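Local coordinates for Alp7A (Bacillus subtilis, PDB 5EC0), which binds ADP and is a plasmid-encoded bacterial actin homologue, probably forming cytoskeletal filaments that segregate plasmid DNA, at residues Tyr206-Asp212 and Val321-Phe327; Leu56-Ile62 and Tyr98-Ala103; Asn2-Met6 and Leu18-Tyr22. All coordinates share one frame; numbering follows the deposited sequence.

Contact 1 of 3, residues Tyr206-Asp212 and Val321-Phe327; sequences YDVVFCD and VYKYLYF
V209 lies level with Y324 in a parallel pairing of strands 207-212 and 322-327, whose axes approach to 4.6 Å and differ in direction by 26°. Five backbone bonds alternate between the strands, from K323 N to D207 O at one end to F327 N to C211 O at the other. At the N-terminal end of the pair, the extended chain of K323 runs over one face of the Y206 ring. K323 CE stands nearly above the ring centre, 3.7 Å from the Y206 centroid, while K323 NZ sits off-centre in a cation-pi contact and donates to a water 2.8 Å away that also bonds Y206 OH. The carbonyl of Q202 takes another bond from the ammonium. Further along the same sheet face, L325 CD2 lies over one face of the F210 ring, offset toward its rim and 3.9 Å from its centroid. The F327 ring turns its edge toward the F210 ring face in an offset T-shaped pair, centroids 5.2 Å apart and planes at 71°. A chi1 of 55° holds the F327 side chain back toward the neighbouring strand, where D212 CA faces its ring centre at 4.0 Å. On the opposite sheet face, C211 CB meets Y326 CD1 at 3.8 Å with the sulfur oblique to that ring. The chemistry thus grades from a hydrated cation-pi pair to a buried aromatic core ending at D212, whose side chain comes to about 4 Å from the bound magnesium ion. D212 OD2 also bonds S181 and N365, which probably help to position it beside the nucleotide.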
loop_
_atom_site.group_PDB
_atom_site.type_symbol
_atom_site.label_atom_id
_atom_site.label_comp_id
_atom_site.label_asym_id
_atom_site.label_seq_id
_atom_site.Cartn_x
_atom_site.Cartn_y
_atom_site.Cartn_z
ATOM N N TYR A 206 -5.740 23.336 -12.682
ATOM C CA TYR A 206 -4.300 23.153 -12.743
ATOM C C TYR A 206 -3.994 21.713 -13.115
ATOM O O TYR A 206 -4.616 20.779 -12.595
ATOM C CB TYR A 206 -3.638 23.531 -11.405
ATOM C CG TYR A 206 -3.854 24.975 -10.968
ATOM C CD1 TYR A 206 -5.002 25.351 -10.279
ATOM C CD2 TYR A 206 -2.905 25.958 -11.237
ATOM C CE1 TYR A 206 -5.209 26.674 -9.886
ATOM C CE2 TYR A 206 -3.102 27.273 -10.850
ATOM C CZ TYR A 206 -4.250 27.624 -10.167
ATOM O OH TYR A 206 -4.441 28.934 -9.770
ATOM N N ASP A 207 -3.065 21.524 -14.045
ATOM C CA ASP A 207 -2.494 20.198 -14.215
ATOM C C ASP A 207 -1.806 19.848 -12.887
ATOM O O ASP A 207 -1.241 20.721 -12.227
ATOM C CB ASP A 207 -1.507 20.146 -15.377
ATOM C CG ASP A 207 -2.163 20.426 -16.725
ATOM O OD1 ASP A 207 -3.401 20.284 -16.868
ATOM O OD2 ASP A 207 -1.416 20.782 -17.656
ATOM N N VAL A 208 -1.869 18.586 -12.494
ATOM C CA VAL A 208 -1.334 18.175 -11.217
ATOM C C VAL A 208 -0.358 17.024 -11.380
ATOM O O VAL A 208 -0.663 16.027 -12.052
ATOM C CB VAL A 208 -2.472 17.763 -10.248
ATOM C CG1 VAL A 208 -1.918 17.055 -9.014
ATOM C CG2 VAL A 208 -3.264 18.991 -9.839
ATOM N N VAL A 209 0.814 17.159 -10.762
ATOM C CA VAL A 209 1.734 16.038 -10.676
ATOM C C VAL A 209 1.503 15.225 -9.391
ATOM O O VAL A 209 1.842 15.663 -8.273
ATOM C CB VAL A 209 3.200 16.504 -10.751
ATOM C CG1 VAL A 209 4.146 15.313 -10.649
ATOM C CG2 VAL A 209 3.433 17.258 -12.048
ATOM N N PHE A 210 0.909 14.043 -9.558
ATOM C CA PHE A 210 0.703 13.121 -8.434
ATOM C C PHE A 210 2.001 12.433 -8.091
ATOM O O PHE A 210 2.564 11.753 -8.943
ATOM C CB PHE A 210 -0.342 12.070 -8.770
ATOM C CG PHE A 210 -1.689 12.327 -8.172
ATOM C CD1 PHE A 210 -2.199 13.609 -8.090
ATOM C CD2 PHE A 210 -2.461 11.269 -7.713
ATOM C CE1 PHE A 210 -3.461 13.845 -7.545
ATOM C CE2 PHE A 210 -3.709 11.488 -7.154
ATOM C CZ PHE A 210 -4.216 12.784 -7.075
ATOM N N CYS A 211 2.479 12.608 -6.859
ATOM C CA CYS A 211 3.752 12.013 -6.444
ATOM C C CYS A 211 3.578 10.945 -5.367
ATOM O O CYS A 211 3.464 11.254 -4.177
ATOM C CB CYS A 211 4.700 13.088 -5.938
ATOM S SG CYS A 211 4.941 14.407 -7.120
ATOM N N ASP A 212 3.545 9.692 -5.808
ATOM C CA ASP A 212 3.418 8.541 -4.922
ATOM C C ASP A 212 4.803 8.164 -4.368
ATOM O O ASP A 212 5.546 7.394 -4.988
ATOM C CB ASP A 212 2.778 7.371 -5.684
ATOM C CG ASP A 212 2.390 6.203 -4.783
ATOM O OD1 ASP A 212 2.803 6.162 -3.599
ATOM O OD2 ASP A 212 1.688 5.300 -5.286
ATOM N N VAL A 321 1.287 26.688 -14.818
ATOM C CA VAL A 321 1.531 26.438 -13.412
ATOM C C VAL A 321 1.026 25.038 -13.086
ATOM O O VAL A 321 -0.153 24.731 -13.273
ATOM C CB VAL A 321 0.838 27.482 -12.515
ATOM C CG1 VAL A 321 1.167 27.234 -11.058
ATOM C CG2 VAL A 321 1.258 28.892 -12.915
ATOM N N TYR A 322 1.938 24.180 -12.647
ATOM C CA TYR A 322 1.570 22.878 -12.117
ATOM C C TYR A 322 1.331 22.964 -10.616
ATOM O O TYR A 322 1.918 23.800 -9.930
ATOM C CB TYR A 322 2.667 21.849 -12.374
ATOM C CG TYR A 322 2.788 21.321 -13.785
ATOM C CD1 TYR A 322 1.892 21.689 -14.782
ATOM C CD2 TYR A 322 3.815 20.438 -14.119
ATOM C CE1 TYR A 322 2.024 21.196 -16.072
ATOM C CE2 TYR A 322 3.952 19.947 -15.397
ATOM C CZ TYR A 322 3.058 20.324 -16.371
ATOM O OH TYR A 322 3.201 19.822 -17.643
ATOM N N LYS A 323 0.474 22.092 -10.103
ATOM C CA LYS A 323 0.427 21.836 -8.667
ATOM C C LYS A 323 0.935 20.426 -8.397
ATOM O O LYS A 323 0.944 19.574 -9.288
ATOM C CB LYS A 323 -0.983 22.028 -8.106
ATOM C CG LYS A 323 -1.349 23.503 -7.945
ATOM C CD LYS A 323 -2.800 23.720 -7.527
ATOM C CE LYS A 323 -3.050 25.187 -7.224
ATOM N NZ LYS A 323 -4.453 25.437 -6.823
ATOM N N TYR A 324 1.368 20.200 -7.162
ATOM C CA TYR A 324 1.976 18.938 -6.761
ATOM C C TYR A 324 1.221 18.364 -5.581
ATOM O O TYR A 324 1.040 19.035 -4.551
ATOM C CB TYR A 324 3.462 19.145 -6.426
ATOM C CG TYR A 324 4.245 19.597 -7.639
ATOM C CD1 TYR A 324 4.180 20.915 -8.083
ATOM C CD2 TYR A 324 5.013 18.699 -8.362
ATOM C CE1 TYR A 324 4.857 21.321 -9.209
ATOM C CE2 TYR A 324 5.702 19.093 -9.476
ATOM C CZ TYR A 324 5.615 20.403 -9.900
ATOM O OH TYR A 324 6.300 20.788 -11.011
ATOM N N LEU A 325 0.751 17.132 -5.746
ATOM C CA LEU A 325 0.120 16.407 -4.661
ATOM C C LEU A 325 0.989 15.226 -4.276
ATOM O O LEU A 325 1.158 14.299 -5.067
ATOM C CB LEU A 325 -1.283 15.915 -5.030
ATOM C CG LEU A 325 -1.945 15.325 -3.769
ATOM C CD1 LEU A 325 -2.700 16.389 -2.968
ATOM C CD2 LEU A 325 -2.810 14.071 -4.016
ATOM N N TYR A 326 1.508 15.262 -3.047
ATOM C CA TYR A 326 2.432 14.249 -2.521
ATOM C C TYR A 326 1.715 13.242 -1.629
ATOM O O TYR A 326 0.972 13.628 -0.735
ATOM C CB TYR A 326 3.573 14.926 -1.723
ATOM C CG TYR A 326 4.332 15.998 -2.491
ATOM C CD1 TYR A 326 5.447 15.671 -3.255
ATOM C CD2 TYR A 326 3.936 17.328 -2.454
ATOM C CE1 TYR A 326 6.138 16.632 -3.961
ATOM C CE2 TYR A 326 4.630 18.305 -3.156
ATOM C CZ TYR A 326 5.726 17.944 -3.908
ATOM O OH TYR A 326 6.422 18.887 -4.616
ATOM N N PHE A 327 1.924 11.951 -1.874
ATOM C CA PHE A 327 1.367 10.917 -0.993
ATOM C C PHE A 327 2.269 9.670 -0.929
ATOM O O PHE A 327 3.465 9.737 -1.200
ATOM C CB PHE A 327 -0.084 10.533 -1.411
ATOM C CG PHE A 327 -0.234 10.084 -2.856
ATOM C CD1 PHE A 327 -0.240 11.008 -3.890
ATOM C CD2 PHE A 327 -0.407 8.740 -3.168
ATOM C CE1 PHE A 327 -0.375 10.592 -5.215
ATOM C CE2 PHE A 327 -0.563 8.317 -4.475
ATOM C CZ PHE A 327 -0.551 9.241 -5.505
HETATM O O HOH W 1 -4.768 28.260 -6.684
HETATM O O HOH W 2 -1.979 23.929 -15.353
#

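Contact 2 of 3, residues Leu56-Ile62 and Tyr98-Ala103; sequences LLVSTVI and YVTFLA
T60 and L102 meet where strand 56-62 passes over helix 98-103, the two axes 9.4 Å apart and inclined at 117°. T60 CB, pointing toward the helix, lies 3.9 Å from L102 CD1. One branch, T60 CG2, touches the same methyl and lies 4.4 Å from V99 CG2. The other branch, T60 OG1, is set anti to the backbone N (chi1 -169°) and comes to 3.5 Å from L102 CD1, the two side chains crossing at about a right angle. This hydroxyl also bonds the carbonyl of Q156 on the adjacent strand, and it accepts from a water 2.8 Å away. That water donates to V61 O as well and bonds Y98 OH, lying in the plane of the tyrosine ring at its edge, so strand and helix are joined by a polar bridge beside an otherwise apolar seam. Along the seam, A103 CB fits between two branches from the strand, 4.1 Å from V58 CG1 and 4.2 Å from L56 CD1. The small methyl lets V58 and A103 bring their CA atoms to 6.7 Å. V99 spreads its two methyls, CG1 toward V58 CG2 and CG2 toward I62 CD1, both at the limit of contact. L102 also packs on H155 and V157, and V99 on F69, extending the layer to both flanking strands. Such alternating strand residues, turned onto one side of a helix, are characteristic of alpha/beta layer packing, here helix 95-112 laid against the strands of an actin-like domain.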
loop_
_atom_site.group_PDB
_atom_site.type_symbol
_atom_site.label_atom_id
_atom_site.label_comp_id
_atom_site.label_asym_id
_atom_site.label_seq_id
_atom_site.Cartn_x
_atom_site.Cartn_y
_atom_site.Cartn_z
ATOM N N LEU A 56 0.172 -16.408 11.231
ATOM C CA LEU A 56 -0.328 -16.918 9.950
ATOM C C LEU A 56 0.531 -18.026 9.355
ATOM O O LEU A 56 1.578 -17.777 8.751
ATOM C CB LEU A 56 -0.455 -15.781 8.934
ATOM C CG LEU A 56 -1.603 -14.830 9.253
ATOM C CD1 LEU A 56 -1.630 -13.683 8.283
ATOM C CD2 LEU A 56 -2.929 -15.569 9.269
ATOM N N LEU A 57 0.056 -19.251 9.504
ATOM C CA LEU A 57 0.699 -20.411 8.921
ATOM C C LEU A 57 -0.336 -21.127 8.069
ATOM O O LEU A 57 -1.294 -21.701 8.592
ATOM C CB LEU A 57 1.243 -21.337 10.013
ATOM C CG LEU A 57 1.813 -22.691 9.578
ATOM C CD1 LEU A 57 3.013 -22.523 8.644
ATOM C CD2 LEU A 57 2.182 -23.550 10.802
ATOM N N VAL A 58 -0.154 -21.086 6.758
ATOM C CA VAL A 58 -1.156 -21.608 5.853
ATOM C C VAL A 58 -0.543 -22.558 4.844
ATOM O O VAL A 58 0.665 -22.574 4.653
ATOM C CB VAL A 58 -1.867 -20.481 5.084
ATOM C CG1 VAL A 58 -2.572 -19.525 6.045
ATOM C CG2 VAL A 58 -0.867 -19.738 4.192
ATOM N N SER A 59 -1.385 -23.346 4.190
ATOM C CA SER A 59 -0.941 -24.121 3.046
ATOM C C SER A 59 -1.920 -23.904 1.913
ATOM O O SER A 59 -3.100 -23.636 2.141
ATOM C CB SER A 59 -0.837 -25.605 3.376
ATOM O OG SER A 59 -2.122 -26.194 3.423
ATOM N N THR A 60 -1.433 -24.012 0.686
ATOM C CA THR A 60 -2.311 -23.932 -0.455
ATOM C C THR A 60 -1.712 -24.785 -1.567
ATOM O O THR A 60 -0.521 -25.107 -1.536
ATOM C CB THR A 60 -2.518 -22.469 -0.906
ATOM O OG1 THR A 60 -3.587 -22.409 -1.854
ATOM C CG2 THR A 60 -1.260 -21.919 -1.539
ATOM N N VAL A 61 -2.539 -25.179 -2.526
ATOM C CA VAL A 61 -2.067 -26.038 -3.603
ATOM C C VAL A 61 -1.706 -25.218 -4.830
ATOM O O VAL A 61 -2.535 -24.514 -5.388
ATOM C CB VAL A 61 -3.109 -27.095 -3.982
ATOM C CG1 VAL A 61 -2.764 -27.717 -5.330
ATOM C CG2 VAL A 61 -3.209 -28.157 -2.881
ATOM N N ILE A 62 -0.448 -25.310 -5.236
ATOM C CA ILE A 62 0.038 -24.566 -6.380
ATOM C C ILE A 62 0.643 -25.530 -7.375
ATOM O O ILE A 62 1.624 -26.198 -7.061
ATOM C CB ILE A 62 1.081 -23.527 -5.969
ATOM C CG1 ILE A 62 0.447 -22.488 -5.048
ATOM C CG2 ILE A 62 1.674 -22.869 -7.199
ATOM C CD1 ILE A 62 1.450 -21.706 -4.236
ATOM N N TYR A 98 -0.490 -13.536 -4.111
ATOM C CA TYR A 98 -1.581 -14.496 -4.085
ATOM C C TYR A 98 -1.684 -15.200 -2.713
ATOM O O TYR A 98 -2.776 -15.315 -2.142
ATOM C CB TYR A 98 -1.387 -15.511 -5.209
ATOM C CG TYR A 98 -2.358 -16.663 -5.192
ATOM C CD1 TYR A 98 -3.691 -16.483 -5.551
ATOM C CD2 TYR A 98 -1.933 -17.946 -4.853
ATOM C CE1 TYR A 98 -4.582 -17.535 -5.536
ATOM C CE2 TYR A 98 -2.819 -19.010 -4.847
ATOM C CZ TYR A 98 -4.141 -18.795 -5.187
ATOM O OH TYR A 98 -5.021 -19.852 -5.180
ATOM N N VAL A 99 -0.550 -15.657 -2.186
ATOM C CA VAL A 99 -0.538 -16.317 -0.877
ATOM C C VAL A 99 -0.931 -15.327 0.230
ATOM O O VAL A 99 -1.716 -15.652 1.121
ATOM C CB VAL A 99 0.839 -16.942 -0.594
ATOM C CG1 VAL A 99 0.990 -17.349 0.882
ATOM C CG2 VAL A 99 1.058 -18.146 -1.524
ATOM N N THR A 100 -0.420 -14.102 0.168
ATOM C CA THR A 100 -0.811 -13.115 1.167
ATOM C C THR A 100 -2.330 -12.865 1.149
ATOM O O THR A 100 -2.968 -12.823 2.201
ATOM C CB THR A 100 -0.063 -11.798 0.967
ATOM O OG1 THR A 100 1.332 -12.073 0.805
ATOM C CG2 THR A 100 -0.240 -10.903 2.183
ATOM N N PHE A 101 -2.908 -12.738 -0.044
ATOM C CA PHE A 101 -4.350 -12.543 -0.179
ATOM C C PHE A 101 -5.152 -13.665 0.499
ATOM O O PHE A 101 -6.136 -13.402 1.194
ATOM C CB PHE A 101 -4.716 -12.426 -1.669
ATOM C CG PHE A 101 -6.083 -12.933 -2.014
ATOM C CD1 PHE A 101 -7.215 -12.174 -1.748
ATOM C CD2 PHE A 101 -6.239 -14.169 -2.657
ATOM C CE1 PHE A 101 -8.493 -12.643 -2.097
ATOM C CE2 PHE A 101 -7.508 -14.643 -3.016
ATOM C CZ PHE A 101 -8.631 -13.887 -2.732
ATOM N N LEU A 102 -4.716 -14.905 0.305
ATOM C CA LEU A 102 -5.424 -16.067 0.852
ATOM C C LEU A 102 -5.411 -16.069 2.373
ATOM O O LEU A 102 -6.440 -16.300 3.021
ATOM C CB LEU A 102 -4.811 -17.368 0.338
ATOM C CG LEU A 102 -4.941 -17.716 -1.139
ATOM C CD1 LEU A 102 -4.188 -19.021 -1.442
ATOM C CD2 LEU A 102 -6.417 -17.826 -1.549
ATOM N N ALA A 103 -4.232 -15.819 2.929
ATOM C CA ALA A 103 -4.043 -15.728 4.376
ATOM C C ALA A 103 -4.823 -14.547 4.965
ATOM O O ALA A 103 -5.457 -14.673 6.016
ATOM C CB ALA A 103 -2.551 -15.612 4.711
HETATM O O HOH W 3 -4.320 -22.564 -4.565
#

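Contact 3 of 3, residues Asn2-Met6 and Leu18-Tyr22; sequences NISRM and LIDGY
A contact within the N-terminal beta hairpin joins strand 2-10 to the turn that follows strand 14-19, with D20 reaching across to the corner at S4. The carboxylate oxygen D20 OD1 takes two backbone donors: S4 N at 2.9 Å through its syn lone pair, and R5 N at 3.0 Å, nearly in line with the C-O bond. In return D20 N donates to R5 O at 2.9 Å, so one residue grips both polar ends of R5's backbone. D20 OD2 has a weak bond to S4 N and accepts from a water that also bonds S4 OG. D20 occupies the type I' turn from I19 to Y22, and its CG is placed beside its own backbone N (chi1 -72°), aiming the carboxylate at the corner. Next to this polar group, I19 CG2 packs on I3 CD1 at 3.6 Å, and I19 CG1 lies alongside M6 CG at 4.1 Å; M6 and I19 form an antiparallel non-hydrogen-bonded pair. The R5 guanidinium lies beside the turn, bonding Q377 and forming a salt bridge with E370 of helix 364-386. Helix 95-112 packs on M6 and I19, while strand 119-129 pairs with the N-terminal strand.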
loop_
_atom_site.group_PDB
_atom_site.type_symbol
_atom_site.label_atom_id
_atom_site.label_comp_id
_atom_site.label_asym_id
_atom_site.label_seq_id
_atom_site.Cartn_x
_atom_site.Cartn_y
_atom_site.Cartn_z
ATOM N N ASN A 2 -20.197 -14.008 3.134
ATOM C CA ASN A 2 -20.218 -13.205 1.928
ATOM C C ASN A 2 -19.594 -11.816 2.095
ATOM O O ASN A 2 -19.976 -11.049 2.977
ATOM C CB ASN A 2 -21.649 -13.054 1.423
ATOM C CG ASN A 2 -21.731 -12.115 0.250
ATOM O OD1 ASN A 2 -21.346 -12.468 -0.864
ATOM N ND2 ASN A 2 -22.188 -10.893 0.496
ATOM N N ILE A 3 -18.643 -11.504 1.218
ATOM C CA ILE A 3 -17.958 -10.214 1.184
ATOM C C ILE A 3 -18.332 -9.420 -0.070
ATOM O O ILE A 3 -18.223 -9.937 -1.177
ATOM C CB ILE A 3 -16.432 -10.393 1.196
ATOM C CG1 ILE A 3 -15.965 -10.979 2.520
ATOM C CG2 ILE A 3 -15.712 -9.061 0.919
ATOM C CD1 ILE A 3 -14.491 -11.268 2.509
ATOM N N SER A 4 -18.747 -8.166 0.092
ATOM C CA SER A 4 -19.208 -7.375 -1.045
ATOM C C SER A 4 -18.050 -6.750 -1.817
ATOM O O SER A 4 -18.017 -6.805 -3.047
ATOM C CB SER A 4 -20.167 -6.274 -0.585
ATOM O OG SER A 4 -21.307 -6.838 0.026
ATOM N N ARG A 5 -17.116 -6.136 -1.093
ATOM C CA ARG A 5 -16.005 -5.414 -1.706
ATOM C C ARG A 5 -14.698 -5.766 -1.015
ATOM O O ARG A 5 -14.587 -5.681 0.216
ATOM C CB ARG A 5 -16.222 -3.890 -1.630
ATOM C CG ARG A 5 -17.555 -3.389 -2.208
ATOM C CD ARG A 5 -17.733 -1.865 -2.028
ATOM N NE ARG A 5 -17.246 -1.409 -0.720
ATOM C CZ ARG A 5 -17.933 -1.508 0.414
ATOM N NH1 ARG A 5 -19.142 -2.038 0.405
ATOM N NH2 ARG A 5 -17.408 -1.085 1.558
ATOM N N MET A 6 -13.704 -6.170 -1.789
ATOM C CA MET A 6 -12.381 -6.342 -1.218
ATOM C C MET A 6 -11.323 -5.669 -2.085
ATOM O O MET A 6 -11.145 -6.012 -3.252
ATOM C CB MET A 6 -12.047 -7.818 -1.033
ATOM C CG MET A 6 -10.625 -8.028 -0.538
ATOM S SD MET A 6 -10.390 -9.716 -0.022
ATOM C CE MET A 6 -8.705 -9.664 0.592
ATOM N N LEU A 18 -8.935 -3.287 2.273
ATOM C CA LEU A 18 -10.204 -2.977 2.905
ATOM C C LEU A 18 -11.218 -4.053 2.543
ATOM O O LEU A 18 -11.444 -4.348 1.360
ATOM C CB LEU A 18 -10.718 -1.603 2.467
ATOM C CG LEU A 18 -10.005 -0.315 2.866
ATOM C CD1 LEU A 18 -10.418 0.828 1.918
ATOM C CD2 LEU A 18 -10.393 0.019 4.289
ATOM N N ILE A 19 -11.820 -4.646 3.558
ATOM C CA ILE A 19 -12.816 -5.684 3.341
ATOM C C ILE A 19 -14.126 -5.216 3.922
ATOM O O ILE A 19 -14.246 -5.075 5.132
ATOM C CB ILE A 19 -12.401 -7.014 3.983
ATOM C CG1 ILE A 19 -11.020 -7.436 3.462
ATOM C CG2 ILE A 19 -13.423 -8.070 3.689
ATOM C CD1 ILE A 19 -10.415 -8.608 4.192
ATOM N N ASP A 20 -15.099 -4.995 3.037
ATOM C CA ASP A 20 -16.361 -4.318 3.351
ATOM C C ASP A 20 -16.139 -3.121 4.268
ATOM O O ASP A 20 -16.834 -2.963 5.265
ATOM C CB ASP A 20 -17.370 -5.291 3.973
ATOM C CG ASP A 20 -17.924 -6.291 2.959
ATOM O OD1 ASP A 20 -17.924 -5.971 1.750
ATOM O OD2 ASP A 20 -18.360 -7.394 3.372
ATOM N N GLY A 21 -15.152 -2.289 3.924
ATOM C CA GLY A 21 -14.862 -1.081 4.682
ATOM C C GLY A 21 -14.013 -1.307 5.919
ATOM O O GLY A 21 -13.680 -0.364 6.632
ATOM N N TYR A 22 -13.651 -2.555 6.179
ATOM C CA TYR A 22 -12.805 -2.848 7.322
ATOM C C TYR A 22 -11.331 -2.896 6.923
ATOM O O TYR A 22 -10.917 -3.682 6.050
ATOM C CB TYR A 22 -13.226 -4.166 7.973
ATOM C CG TYR A 22 -12.420 -4.536 9.201
ATOM C CD1 TYR A 22 -12.664 -3.938 10.428
ATOM C CD2 TYR A 22 -11.408 -5.483 9.126
ATOM C CE1 TYR A 22 -11.918 -4.283 11.558
ATOM C CE2 TYR A 22 -10.666 -5.837 10.242
ATOM C CZ TYR A 22 -10.923 -5.234 11.453
ATOM O OH TYR A 22 -10.174 -5.594 12.548
HETATM O O HOH W 4 -21.215 -7.964 2.535
#

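In the fold
Contacts 2 and 3 belong to the same mixed sheet, and helix 95-112 supplies one side of contact 2 and packs against contact 3; they touch where F101 CD1 meets M6 CE at 3.7 Å. Contact 1 lies in a separate mixed sheet, its centre about 38 Å from that of contact 2 and on the other side of the chain's centre. Contacts 1 and 2 are buried, whereas contact 3 is only partly so. Their chemistry follows: contact 1 combines regular parallel strand bonding with aromatic packing and ends near magnesium and ADP; contact 2 is mainly apolar strand-to-helix packing with a bridging water; contact 3 relies on an aspartate holding backbone amides. The latter two lie away from the nucleotide site.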